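Side-chain contacts in cystathionine beta-lyase family protein, YNBB B.subtilis ortholog (PDB 3HVY), which probably acts as a pyridoxal-phosphate-dependent carbon-sulfur lyase of the methionine gamma-lyase family, with a covalently bound cofactor: residues E201-I206 with V233-I238; I180-S185 with K192-A197; A107-N112 with I214-N219; S121-P126 with G160-N165. All blocks are in the same frame, centred on the assembly; numbering follows the deposited sequence.

Contact 1: residues E201-I206 with V233-I238; sequences EIIKSI and VGADII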
loop_
_atom_site.group_PDB
_atom_site.type_symbol
_atom_site.label_atom_id
_atom_site.label_comp_id
_atom_site.label_asym_id
_atom_site.label_seq_id
_atom_site.Cartn_x
_atom_site.Cartn_y
_atom_site.Cartn_z
ATOM N N GLU D 201 -7.576 -6.238 -42.770
ATOM C CA GLU D 201 -7.618 -5.870 -44.186
ATOM C C GLU D 201 -6.984 -4.518 -44.474
ATOM O O GLU D 201 -6.362 -4.341 -45.507
ATOM C CB GLU D 201 -9.055 -5.881 -44.702
ATOM C CG GLU D 201 -9.614 -7.265 -44.731
ATOM C CD GLU D 201 -8.733 -8.232 -45.564
ATOM O OE1 GLU D 201 -8.428 -7.883 -46.735
ATOM O OE2 GLU D 201 -8.339 -9.316 -45.037
ATOM N N ILE D 202 -7.168 -3.564 -43.581
ATOM C CA ILE D 202 -6.514 -2.283 -43.696
ATOM C C ILE D 202 -5.000 -2.489 -43.723
ATOM O O ILE D 202 -4.275 -1.914 -44.568
ATOM C CB ILE D 202 -6.942 -1.367 -42.523
ATOM C CG1 ILE D 202 -8.405 -0.918 -42.730
ATOM C CG2 ILE D 202 -6.037 -0.161 -42.405
ATOM C CD1 ILE D 202 -9.121 -0.425 -41.455
ATOM N N ILE D 203 -4.517 -3.340 -42.826
ATOM C CA ILE D 203 -3.066 -3.527 -42.703
ATOM C C ILE D 203 -2.531 -4.256 -43.930
ATOM O O ILE D 203 -1.516 -3.869 -44.475
ATOM C CB ILE D 203 -2.673 -4.239 -41.390
ATOM C CG1 ILE D 203 -3.046 -3.345 -40.204
ATOM C CG2 ILE D 203 -1.175 -4.540 -41.392
ATOM C CD1 ILE D 203 -2.710 -3.861 -38.791
ATOM N N LYS D 204 -3.250 -5.292 -44.354
ATOM C CA LYS D 204 -2.916 -6.061 -45.557
ATOM C C LYS D 204 -2.836 -5.122 -46.748
ATOM O O LYS D 204 -1.939 -5.244 -47.572
ATOM C CB LYS D 204 -3.965 -7.167 -45.753
ATOM C CG LYS D 204 -3.597 -8.257 -46.679
ATOM C CD LYS D 204 -4.504 -9.488 -46.583
ATOM C CE LYS D 204 -4.205 -10.407 -47.828
ATOM N NZ LYS D 204 -4.865 -11.768 -47.822
ATOM N N SER D 205 -3.728 -4.144 -46.840
ATOM C CA SER D 205 -3.619 -3.161 -47.916
ATOM C C SER D 205 -2.408 -2.274 -47.786
ATOM O O SER D 205 -1.784 -1.935 -48.788
ATOM C CB SER D 205 -4.837 -2.230 -47.973
ATOM O OG SER D 205 -5.969 -2.944 -48.399
ATOM N N ILE D 206 -2.125 -1.814 -46.569
ATOM C CA ILE D 206 -0.937 -1.008 -46.340
ATOM C C ILE D 206 0.301 -1.812 -46.778
ATOM O O ILE D 206 1.170 -1.279 -47.461
ATOM C CB ILE D 206 -0.828 -0.543 -44.868
ATOM C CG1 ILE D 206 -1.885 0.525 -44.577
ATOM C CG2 ILE D 206 0.606 0.018 -44.506
ATOM C CD1 ILE D 206 -2.163 0.681 -43.090
ATOM N N VAL D 233 -2.899 -9.324 -36.206
ATOM C CA VAL D 233 -3.186 -9.100 -37.635
ATOM C C VAL D 233 -2.311 -8.005 -38.256
ATOM O O VAL D 233 -2.735 -7.281 -39.147
ATOM C CB VAL D 233 -4.737 -8.866 -37.849
ATOM C CG1 VAL D 233 -5.522 -10.151 -37.442
ATOM C CG2 VAL D 233 -5.216 -7.724 -37.079
ATOM N N GLY D 234 -1.106 -7.833 -37.715
ATOM C CA GLY D 234 -0.090 -6.956 -38.314
ATOM C C GLY D 234 0.227 -5.642 -37.647
ATOM O O GLY D 234 1.007 -4.871 -38.182
ATOM N N ALA D 235 -0.398 -5.331 -36.525
ATOM C CA ALA D 235 -0.074 -4.115 -35.839
ATOM C C ALA D 235 1.364 -4.237 -35.331
ATOM O O ALA D 235 1.741 -5.287 -34.789
ATOM C CB ALA D 235 -1.068 -3.860 -34.639
ATOM N N ASP D 236 2.148 -3.165 -35.476
ATOM C CA ASP D 236 3.525 -3.099 -34.962
ATOM C C ASP D 236 3.619 -2.694 -33.503
ATOM O O ASP D 236 4.558 -3.034 -32.820
ATOM C CB ASP D 236 4.332 -2.105 -35.777
ATOM C CG ASP D 236 4.558 -2.578 -37.208
ATOM O OD1 ASP D 236 4.973 -3.730 -37.382
ATOM O OD2 ASP D 236 4.303 -1.789 -38.142
ATOM N N ILE D 237 2.643 -1.938 -33.039
ATOM C CA ILE D 237 2.622 -1.445 -31.714
ATOM C C ILE D 237 1.198 -1.038 -31.367
ATOM O O ILE D 237 0.437 -0.524 -32.204
ATOM C CB ILE D 237 3.661 -0.298 -31.520
ATOM C CG1 ILE D 237 3.711 0.167 -30.067
ATOM C CG2 ILE D 237 3.478 0.836 -32.536
ATOM C CD1 ILE D 237 4.857 1.199 -29.743
ATOM N N ILE D 238 0.831 -1.342 -30.132
ATOM C CA ILE D 238 -0.498 -1.004 -29.595
ATOM C C ILE D 238 -0.320 -0.381 -28.206
ATOM O O ILE D 238 0.740 -0.509 -27.606
ATOM C CB ILE D 238 -1.440 -2.225 -29.529
ATOM C CG1 ILE D 238 -0.968 -3.261 -28.493
ATOM C CG2 ILE D 238 -1.587 -2.885 -30.899
ATOM C CD1 ILE D 238 -1.971 -4.415 -28.297
#
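Ile203 alone of 201-206 touches 233-238, and it meets mainly backbone there, along Val233, Gly234 and Ala235. One residue before it on helix 196-207, Ile202 faces another way, packing on Ile122 and on Ile164 of helix 164-173. The Ile203 side chain points toward the segment that leads into strand 237-241. CG1 stands anti to the carbonyl carbon (chi1 -65°) and CD1 continues in an extended line from it (chi2 -179°), which sends the methyl end-on into the peptide groups opposite. CD1 lies 3.4 Å from Val233 O and 3.6 Å from Ala235 N, while the methyl of Ala235 is more distant, 4.5 Å between Ile203 CD1 and Ala235 CB. The second branch, CG2, comes alongside Gly234, with Ile203 CG2 3.9 Å from Gly234 O. Gly234 has positive phi (108°) and no side chain, and its CA comes within 6.3 Å of Ile203 CA. Farther along the helix, Ile206 packs on Val213 and on Leu171 of helix 164-173. Ile203 also packs on Val215 of strand 214-218, while Ala235 lies on Val217, so the contact sets the helix against the segment leading into strand 237-241, next to its parallel neighbour 214-218. No hydrogen bond crosses between the segments. The joint is therefore one of shape, an aliphatic chain laid on backbone, with direction given by the isoleucine's extended conformation and not by any polar pairing.

Contact 2: residues I180-S185 with K192-A197; sequences IHIQRS and KSLRIA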
loop_
_atom_site.group_PDB
_atom_site.type_symbol
_atom_site.label_atom_id
_atom_site.label_comp_id
_atom_site.label_asym_id
_atom_site.label_seq_id
_atom_site.Cartn_x
_atom_site.Cartn_y
_atom_site.Cartn_z
ATOM N N ILE D 180 1.497 5.157 -39.072
ATOM C CA ILE D 180 0.073 5.176 -39.341
ATOM C C ILE D 180 -0.625 4.829 -38.020
ATOM O O ILE D 180 -0.291 3.820 -37.341
ATOM C CB ILE D 180 -0.281 4.168 -40.451
ATOM C CG1 ILE D 180 0.147 4.747 -41.814
ATOM C CG2 ILE D 180 -1.760 3.780 -40.440
ATOM C CD1 ILE D 180 -0.168 3.868 -42.971
ATOM N N HIS D 181 -1.565 5.690 -37.678
ATOM C CA HIS D 181 -2.365 5.589 -36.476
ATOM C C HIS D 181 -3.793 5.132 -36.797
ATOM O O HIS D 181 -4.490 5.766 -37.588
ATOM C CB HIS D 181 -2.326 6.948 -35.782
ATOM C CG HIS D 181 -3.429 7.164 -34.788
ATOM N ND1 HIS D 181 -4.380 8.142 -34.956
ATOM C CD2 HIS D 181 -3.749 6.518 -33.645
ATOM C CE1 HIS D 181 -5.231 8.095 -33.943
ATOM N NE2 HIS D 181 -4.888 7.094 -33.152
ATOM N N ILE D 182 -4.168 3.975 -36.244
ATOM C CA ILE D 182 -5.520 3.433 -36.356
ATOM C C ILE D 182 -6.133 3.512 -34.948
ATOM O O ILE D 182 -5.521 3.112 -33.983
ATOM C CB ILE D 182 -5.513 1.980 -36.833
ATOM C CG1 ILE D 182 -4.841 1.897 -38.222
ATOM C CG2 ILE D 182 -6.943 1.371 -36.826
ATOM C CD1 ILE D 182 -4.671 0.470 -38.795
ATOM N N GLN D 183 -7.327 4.061 -34.842
ATOM C CA GLN D 183 -8.110 4.006 -33.572
ATOM C C GLN D 183 -9.162 2.863 -33.689
ATOM O O GLN D 183 -10.033 2.895 -34.556
ATOM C CB GLN D 183 -8.787 5.342 -33.395
ATOM C CG GLN D 183 -9.489 5.534 -32.084
ATOM C CD GLN D 183 -9.960 6.960 -31.915
ATOM O OE1 GLN D 183 -9.160 7.906 -32.004
ATOM N NE2 GLN D 183 -11.266 7.136 -31.649
ATOM N N ARG D 184 -9.079 1.861 -32.823
ATOM C CA ARG D 184 -10.008 0.729 -32.868
ATOM C C ARG D 184 -11.428 1.135 -32.447
ATOM O O ARG D 184 -12.401 0.895 -33.165
ATOM C CB ARG D 184 -9.477 -0.397 -31.987
ATOM C CG ARG D 184 -10.372 -1.609 -31.904
ATOM C CD ARG D 184 -9.644 -2.749 -31.131
ATOM N NE ARG D 184 -10.496 -3.903 -31.003
ATOM C CZ ARG D 184 -10.144 -5.031 -30.382
ATOM N NH1 ARG D 184 -8.946 -5.158 -29.813
ATOM N NH2 ARG D 184 -11.006 -6.018 -30.308
ATOM N N SER D 185 -11.536 1.758 -31.274
ATOM C CA SER D 185 -12.820 2.214 -30.748
ATOM C C SER D 185 -13.220 3.598 -31.293
ATOM O O SER D 185 -12.430 4.537 -31.259
ATOM C CB SER D 185 -12.744 2.241 -29.215
ATOM O OG SER D 185 -13.980 2.582 -28.648
ATOM N N LYS D 192 -19.754 2.442 -36.160
ATOM C CA LYS D 192 -19.288 1.257 -35.457
ATOM C C LYS D 192 -17.744 1.202 -35.364
ATOM O O LYS D 192 -17.032 1.532 -36.312
ATOM C CB LYS D 192 -19.797 0.013 -36.154
ATOM C CG LYS D 192 -21.322 -0.164 -36.028
ATOM C CD LYS D 192 -21.828 -1.503 -36.586
ATOM C CE LYS D 192 -21.819 -1.557 -38.106
ATOM N NZ LYS D 192 -21.618 -2.962 -38.505
ATOM N N SER D 193 -17.255 0.797 -34.198
ATOM C CA SER D 193 -15.842 0.613 -33.946
ATOM C C SER D 193 -15.301 -0.452 -34.871
ATOM O O SER D 193 -16.031 -1.342 -35.302
ATOM C CB SER D 193 -15.635 0.230 -32.501
ATOM O OG SER D 193 -16.048 1.271 -31.618
ATOM N N LEU D 194 -14.014 -0.339 -35.191
ATOM C CA LEU D 194 -13.379 -1.197 -36.195
ATOM C C LEU D 194 -13.071 -2.572 -35.663
ATOM O O LEU D 194 -12.325 -2.724 -34.698
ATOM C CB LEU D 194 -12.037 -0.606 -36.629
ATOM C CG LEU D 194 -11.870 0.326 -37.785
ATOM C CD1 LEU D 194 -10.356 0.444 -37.916
ATOM C CD2 LEU D 194 -12.531 -0.234 -39.078
ATOM N N ARG D 195 -13.619 -3.585 -36.305
ATOM C CA ARG D 195 -13.375 -4.972 -35.875
ATOM C C ARG D 195 -11.963 -5.472 -36.264
ATOM O O ARG D 195 -11.341 -4.995 -37.201
ATOM C CB ARG D 195 -14.411 -5.852 -36.547
ATOM C CG ARG D 195 -15.860 -5.568 -36.155
ATOM C CD ARG D 195 -16.259 -6.550 -35.115
ATOM N NE ARG D 195 -16.440 -7.851 -35.761
ATOM C CZ ARG D 195 -16.538 -9.014 -35.119
ATOM N NH1 ARG D 195 -16.473 -9.074 -33.803
ATOM N NH2 ARG D 195 -16.715 -10.125 -35.810
ATOM N N ILE D 196 -11.497 -6.525 -35.603
ATOM C CA ILE D 196 -10.179 -6.996 -35.889
ATOM C C ILE D 196 -10.024 -7.409 -37.346
ATOM O O ILE D 196 -8.978 -7.153 -37.956
ATOM C CB ILE D 196 -9.757 -8.161 -34.950
ATOM C CG1 ILE D 196 -9.615 -7.674 -33.509
ATOM C CG2 ILE D 196 -8.505 -8.857 -35.519
ATOM C CD1 ILE D 196 -8.502 -6.668 -33.249
ATOM N N ALA D 197 -11.058 -8.024 -37.925
ATOM C CA ALA D 197 -10.999 -8.438 -39.352
ATOM C C ALA D 197 -10.918 -7.243 -40.266
ATOM O O ALA D 197 -10.295 -7.319 -41.340
ATOM C CB ALA D 197 -12.200 -9.363 -39.754
#
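Ile196 lies over one face of the Arg184 guanidinium, its CD1 above the centre, 3.7 Å from Arg184 CZ. The arginine chain is extended from CG to NE, with CG anti to the backbone N (chi1 178°), and its CG passes 3.6 Å from Leu194 O on the way. Its carbonyl makes the hydrogen bond across the contact, Leu194 N to Arg184 O at 2.9 Å, in the carbonyl plane and moderately bent at 149°. The CB of Ser193 presses on the same oxygen, 3.4 Å from Arg184 O. Further in, Leu194 crosses Ile182 at about a right angle, Leu194 CD1 lying 3.7 Å from Ile182 CG2. Ser193 OG rests against the backbone of Ser185, 3.5 Å from Ser185 CA; the two hydroxyls are not bonded to each other, but both bond OD2 of Asp332. In the second shell, Arg184 NH1 forms a salt bridge with Glu229 and a hydrogen bond with Asn219, and NH2 bonds Thr331, which together fix the plane that Ile196 lies on. The turn after the strand is stiffened from within, Gln183 NE2 giving a hydrogen bond to Ser185 O at 2.9 Å, flat in the plane of its own amide. Arg195 takes the N-cap position of helix 196-207. The contact thus binds the end of strand 177-183 to the start of that helix, in the beta-alpha-beta unit completed by strand 214-218: Leu194 leans on Ile199 and Ile202 of the helix, and Ile182 on Val215 and Val217 of strand 214-218.

Contact 3: residues A107-N112 with I214-N219; sequences AALFGN and IVFVDN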
loop_
_atom_site.group_PDB
_atom_site.type_symbol
_atom_site.label_atom_id
_atom_site.label_comp_id
_atom_site.label_asym_id
_atom_site.label_seq_id
_atom_site.Cartn_x
_atom_site.Cartn_y
_atom_site.Cartn_z
ATOM N N ALA D 107 2.988 8.270 -25.517
ATOM C CA ALA D 107 4.357 7.813 -25.378
ATOM C C ALA D 107 4.732 6.929 -26.595
ATOM O O ALA D 107 5.864 6.968 -27.086
ATOM C CB ALA D 107 4.526 7.044 -24.067
ATOM N N ALA D 108 3.788 6.105 -27.055
ATOM C CA ALA D 108 4.014 5.243 -28.216
ATOM C C ALA D 108 4.258 6.099 -29.466
ATOM O O ALA D 108 5.135 5.787 -30.255
ATOM C CB ALA D 108 2.869 4.271 -28.433
ATOM N N LEU D 109 3.534 7.219 -29.601
ATOM C CA LEU D 109 3.712 8.114 -30.718
ATOM C C LEU D 109 5.005 8.923 -30.626
ATOM O O LEU D 109 5.835 8.853 -31.533
ATOM C CB LEU D 109 2.500 9.032 -30.873
ATOM C CG LEU D 109 1.160 8.292 -31.122
ATOM C CD1 LEU D 109 -0.048 9.261 -30.944
ATOM C CD2 LEU D 109 1.218 7.623 -32.493
ATOM N N PHE D 110 5.192 9.661 -29.527
ATOM C CA PHE D 110 6.391 10.464 -29.348
ATOM C C PHE D 110 7.631 9.627 -29.531
ATOM O O PHE D 110 8.533 9.998 -30.251
ATOM C CB PHE D 110 6.443 11.152 -27.989
ATOM C CG PHE D 110 5.812 12.497 -27.971
ATOM C CD1 PHE D 110 6.488 13.593 -28.466
ATOM C CD2 PHE D 110 4.537 12.678 -27.447
ATOM C CE1 PHE D 110 5.898 14.874 -28.481
ATOM C CE2 PHE D 110 3.932 13.965 -27.477
ATOM C CZ PHE D 110 4.631 15.049 -27.984
ATOM N N GLY D 111 7.663 8.469 -28.912
ATOM C CA GLY D 111 8.864 7.667 -28.986
ATOM C C GLY D 111 9.288 7.232 -30.369
ATOM O O GLY D 111 10.499 7.059 -30.638
ATOM N N ASN D 112 8.311 7.078 -31.253
ATOM C CA ASN D 112 8.539 6.531 -32.585
ATOM C C ASN D 112 8.487 7.537 -33.711
ATOM O O ASN D 112 8.388 7.180 -34.877
ATOM C CB ASN D 112 7.597 5.332 -32.775
ATOM C CG ASN D 112 8.070 4.099 -31.991
ATOM O OD1 ASN D 112 9.070 3.528 -32.359
ATOM N ND2 ASN D 112 7.377 3.716 -30.866
ATOM N N ILE D 214 5.330 2.152 -39.607
ATOM C CA ILE D 214 4.844 1.621 -38.343
ATOM C C ILE D 214 3.328 1.671 -38.277
ATOM O O ILE D 214 2.726 2.716 -38.414
ATOM C CB ILE D 214 5.452 2.423 -37.120
ATOM C CG1 ILE D 214 6.994 2.438 -37.253
ATOM C CG2 ILE D 214 4.941 1.841 -35.798
ATOM C CD1 ILE D 214 7.763 3.370 -36.275
ATOM N N VAL D 215 2.688 0.541 -38.067
ATOM C CA VAL D 215 1.249 0.545 -37.859
ATOM C C VAL D 215 0.947 0.466 -36.352
ATOM O O VAL D 215 1.206 -0.556 -35.685
ATOM C CB VAL D 215 0.572 -0.565 -38.639
ATOM C CG1 VAL D 215 -0.899 -0.673 -38.204
ATOM C CG2 VAL D 215 0.748 -0.329 -40.138
ATOM N N PHE D 216 0.452 1.585 -35.836
ATOM C CA PHE D 216 0.056 1.774 -34.452
ATOM C C PHE D 216 -1.449 1.703 -34.304
ATOM O O PHE D 216 -2.186 2.369 -35.064
ATOM C CB PHE D 216 0.543 3.131 -33.910
ATOM C CG PHE D 216 -0.012 3.452 -32.545
ATOM C CD1 PHE D 216 0.388 2.727 -31.419
ATOM C CD2 PHE D 216 -0.917 4.454 -32.376
ATOM C CE1 PHE D 216 -0.161 3.021 -30.153
ATOM C CE2 PHE D 216 -1.432 4.728 -31.125
ATOM C CZ PHE D 216 -1.057 3.990 -30.032
ATOM N N VAL D 217 -1.918 0.866 -33.370
ATOM C CA VAL D 217 -3.383 0.833 -33.021
ATOM C C VAL D 217 -3.649 1.193 -31.539
ATOM O O VAL D 217 -3.128 0.560 -30.636
ATOM C CB VAL D 217 -3.993 -0.542 -33.317
ATOM C CG1 VAL D 217 -5.541 -0.588 -33.133
ATOM C CG2 VAL D 217 -3.613 -0.970 -34.744
ATOM N N ASP D 218 -4.429 2.245 -31.328
ATOM C CA ASP D 218 -4.983 2.602 -30.022
ATOM C C ASP D 218 -5.990 1.509 -29.715
ATOM O O ASP D 218 -7.030 1.427 -30.381
ATOM C CB ASP D 218 -5.653 3.961 -30.150
ATOM C CG ASP D 218 -6.446 4.360 -28.914
ATOM O OD1 ASP D 218 -6.563 3.522 -27.989
ATOM O OD2 ASP D 218 -6.991 5.515 -28.904
ATOM N N ASN D 219 -5.661 0.629 -28.762
ATOM C CA ASN D 219 -6.478 -0.576 -28.507
ATOM C C ASN D 219 -7.462 -0.396 -27.350
ATOM O O ASN D 219 -8.038 -1.359 -26.886
ATOM C CB ASN D 219 -5.558 -1.748 -28.175
ATOM C CG ASN D 219 -6.174 -3.060 -28.503
ATOM O OD1 ASN D 219 -6.930 -3.156 -29.478
ATOM N ND2 ASN D 219 -5.878 -4.112 -27.684
#
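Asn112 ND2 is held by two carbonyl oxygens: Ala108 O, in the last turn of helix 101-111, just before it, and Tyr263 O. The bond to Ala108 O is 3.1 Å long and nearly straight (162°), on a lone pair of the carbonyl and in the plane of the amide. With the amide so fixed, the aliphatic part of Asn112 receives the tip of Ile214, Asn112 CB lying 4.0 Å from Ile214 CD1, the two side chains crossing at about a right angle. Here helix 101-111 packs on one face of the mixed, largely parallel sheet of the pyridoxal-phosphate-binding aminotransferase fold, and alternate residues of strand 214-218 point toward it. The second of these, Phe216, is directed at the helix, with CG anti to the backbone N (chi1 172°). Two helix methyls come obliquely to the same side of its ring, Ala108 CB 3.7 Å from Phe216 CE1 and Leu109 CD2 3.8 Å from Phe216 CD2. Leu179 of strand 177-183 packs on both Leu109 and Phe216, and Ile237 of strand 237-241 on Asn112, Ile214 and Phe216. Two residues past Phe216, Asp218 OD2 hydrogen-bonds N1 of the lysine-linked cofactor at position 244, the pyridine-nitrogen contact expected of this fold.

Contact 4: residues S121-P126 with G160-N165; sequences SICGMP and GKVDIN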
loop_
_atom_site.group_PDB
_atom_site.type_symbol
_atom_site.label_atom_id
_atom_site.label_comp_id
_atom_site.label_asym_id
_atom_site.label_seq_id
_atom_site.Cartn_x
_atom_site.Cartn_y
_atom_site.Cartn_z
ATOM N N SER D 121 -3.128 9.694 -39.388
ATOM C CA SER D 121 -4.300 9.059 -38.804
ATOM C C SER D 121 -5.214 8.651 -39.968
ATOM O O SER D 121 -5.498 9.461 -40.859
ATOM C CB SER D 121 -5.062 10.001 -37.864
ATOM O OG SER D 121 -4.359 10.203 -36.663
ATOM N N ILE D 122 -5.675 7.415 -39.963
ATOM C CA ILE D 122 -6.470 6.942 -41.076
ATOM C C ILE D 122 -7.965 6.648 -40.806
ATOM O O ILE D 122 -8.697 6.322 -41.747
ATOM C CB ILE D 122 -5.797 5.802 -41.832
ATOM C CG1 ILE D 122 -5.715 4.544 -40.959
ATOM C CG2 ILE D 122 -4.412 6.257 -42.398
ATOM C CD1 ILE D 122 -5.313 3.254 -41.761
ATOM N N CYS D 123 -8.415 6.852 -39.571
ATOM C CA CYS D 123 -9.793 6.659 -39.192
ATOM C C CYS D 123 -10.488 7.994 -38.911
ATOM O O CYS D 123 -11.304 8.075 -38.004
ATOM C CB CYS D 123 -9.854 5.817 -37.924
ATOM S SG CYS D 123 -9.033 4.259 -38.068
ATOM N N GLY D 124 -10.165 9.045 -39.655
ATOM C CA GLY D 124 -10.741 10.357 -39.369
ATOM C C GLY D 124 -10.153 11.010 -38.116
ATOM O O GLY D 124 -9.061 10.674 -37.682
HETATM N N MSE D 125 -10.874 11.985 -37.570
HETATM C CA MSE D 125 -10.460 12.755 -36.383
HETATM C C MSE D 125 -10.206 11.858 -35.164
HETATM O O MSE D 125 -11.016 10.993 -34.824
HETATM C CB MSE D 125 -11.530 13.796 -36.038
HETATM C CG MSE D 125 -11.082 14.966 -35.092
HETATM SE SE MSE D 125 -9.624 16.004 -35.837
HETATM C CE MSE D 125 -10.278 16.308 -37.654
ATOM N N PRO D 126 -9.041 12.014 -34.533
ATOM C CA PRO D 126 -8.778 11.232 -33.363
ATOM C C PRO D 126 -9.584 11.705 -32.167
ATOM O O PRO D 126 -10.124 12.817 -32.192
ATOM C CB PRO D 126 -7.288 11.482 -33.092
ATOM C CG PRO D 126 -6.764 12.159 -34.231
ATOM C CD PRO D 126 -7.891 12.846 -34.914
ATOM N N GLY D 160 -18.301 6.241 -44.590
ATOM C CA GLY D 160 -18.212 5.630 -43.247
ATOM C C GLY D 160 -17.143 4.571 -42.983
ATOM O O GLY D 160 -17.106 3.972 -41.892
ATOM N N LYS D 161 -16.255 4.376 -43.956
ATOM C CA LYS D 161 -15.232 3.355 -43.904
ATOM C C LYS D 161 -13.850 4.002 -44.139
ATOM O O LYS D 161 -13.742 5.068 -44.715
ATOM C CB LYS D 161 -15.535 2.279 -44.961
ATOM N N VAL D 162 -12.807 3.368 -43.638
ATOM C CA VAL D 162 -11.452 3.840 -43.876
ATOM C C VAL D 162 -11.210 3.908 -45.394
ATOM O O VAL D 162 -11.479 2.943 -46.116
ATOM C CB VAL D 162 -10.441 2.918 -43.212
ATOM C CG1 VAL D 162 -9.043 3.255 -43.684
ATOM C CG2 VAL D 162 -10.583 3.035 -41.676
ATOM N N ASP D 163 -10.720 5.057 -45.853
ATOM C CA ASP D 163 -10.473 5.322 -47.263
ATOM C C ASP D 163 -9.101 4.781 -47.624
ATOM O O ASP D 163 -8.107 5.513 -47.771
ATOM C CB ASP D 163 -10.549 6.822 -47.510
ATOM C CG ASP D 163 -10.442 7.183 -48.974
ATOM O OD1 ASP D 163 -10.297 6.283 -49.849
ATOM O OD2 ASP D 163 -10.455 8.403 -49.241
ATOM N N ILE D 164 -9.071 3.471 -47.752
ATOM C CA ILE D 164 -7.863 2.751 -47.981
ATOM C C ILE D 164 -7.162 3.186 -49.264
ATOM O O ILE D 164 -5.945 3.176 -49.323
ATOM C CB ILE D 164 -8.144 1.219 -47.923
ATOM C CG1 ILE D 164 -6.886 0.442 -47.501
ATOM C CG2 ILE D 164 -8.633 0.732 -49.256
ATOM C CD1 ILE D 164 -6.150 0.989 -46.259
ATOM N N ASN D 165 -7.899 3.625 -50.280
ATOM C CA ASN D 165 -7.240 4.109 -51.468
ATOM C C ASN D 165 -6.486 5.416 -51.273
ATOM O O ASN D 165 -5.435 5.598 -51.859
ATOM C CB ASN D 165 -8.215 4.242 -52.646
ATOM C CG ASN D 165 -8.627 2.876 -53.232
ATOM O OD1 ASN D 165 -8.036 1.826 -52.935
ATOM N ND2 ASN D 165 -9.655 2.899 -54.071
HETATM O O HOH W 1 -10.089 6.766 -43.857
#
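Two first torsions bring Ile122 and Val162 together. In Ile122, CG1 stands between the backbone N and the carbonyl carbon (chi1 67°) and carries CD1 to Val162 CG1; in Val162, CG1 is anti to the backbone N (chi1 169°), which turns both methyls toward the other segment. Both methyls come to one side of the carbonyl oxygen of Ile122, with Val162 CG1 3.6 Å and Val162 CG2 3.8 Å from Ile122 O. Each methyl then finds a side chain: Val162 CG1 is 4.2 Å from Ile122 CD1, and Val162 CG2 is 4.1 Å from Cys123 SG. A water beside them bridges the two backbones. It takes the N-H of Asp163 at 2.7 Å from Asp163 N and lies 2.6 Å from Ile122 O, to which it appears to donate. Asp163 is the centre of an inverse gamma turn and the N-cap of helix 164-173; its carboxylate caps a backbone N just past Asn165, and OD2 also bonds Thr166 OG1. The contact therefore joins the loop after strand 118-121 to the start of helix 164-173. Helix 196-207 lies against the same patch, Ile202 packing on Ile122, Val162 and Ile164, and Ile182 of strand 177-183 packs on Ile122 and Cys123. Chemically the joint is mixed: an apolar grip of modest closeness by one valine, beside a single bridging water where no direct hydrogen bond crosses.

Along the chain contact 4 comes first, then contact 2, then contact 1; contact 3 encloses contacts 4 and 2 within its loop and crosses contact 1. Contacts 1 to 3 reach one mixed sheet, and contact 4 involves the loop that follows its strand 118-121. Contacts 1 and 2 share helix 196-207, their centres about 10 Å apart; the same helix packs against contact 4, whose centre lies about 9 Å from that of contact 2. Contact 3 uses the other face of strand 214-218, against helix 101-111, and its nearest atoms are about 7 Å from contact 4. Strand 214-218, between strands 177-183 and 237-241, ties both layers together, and its end leads to the cofactor.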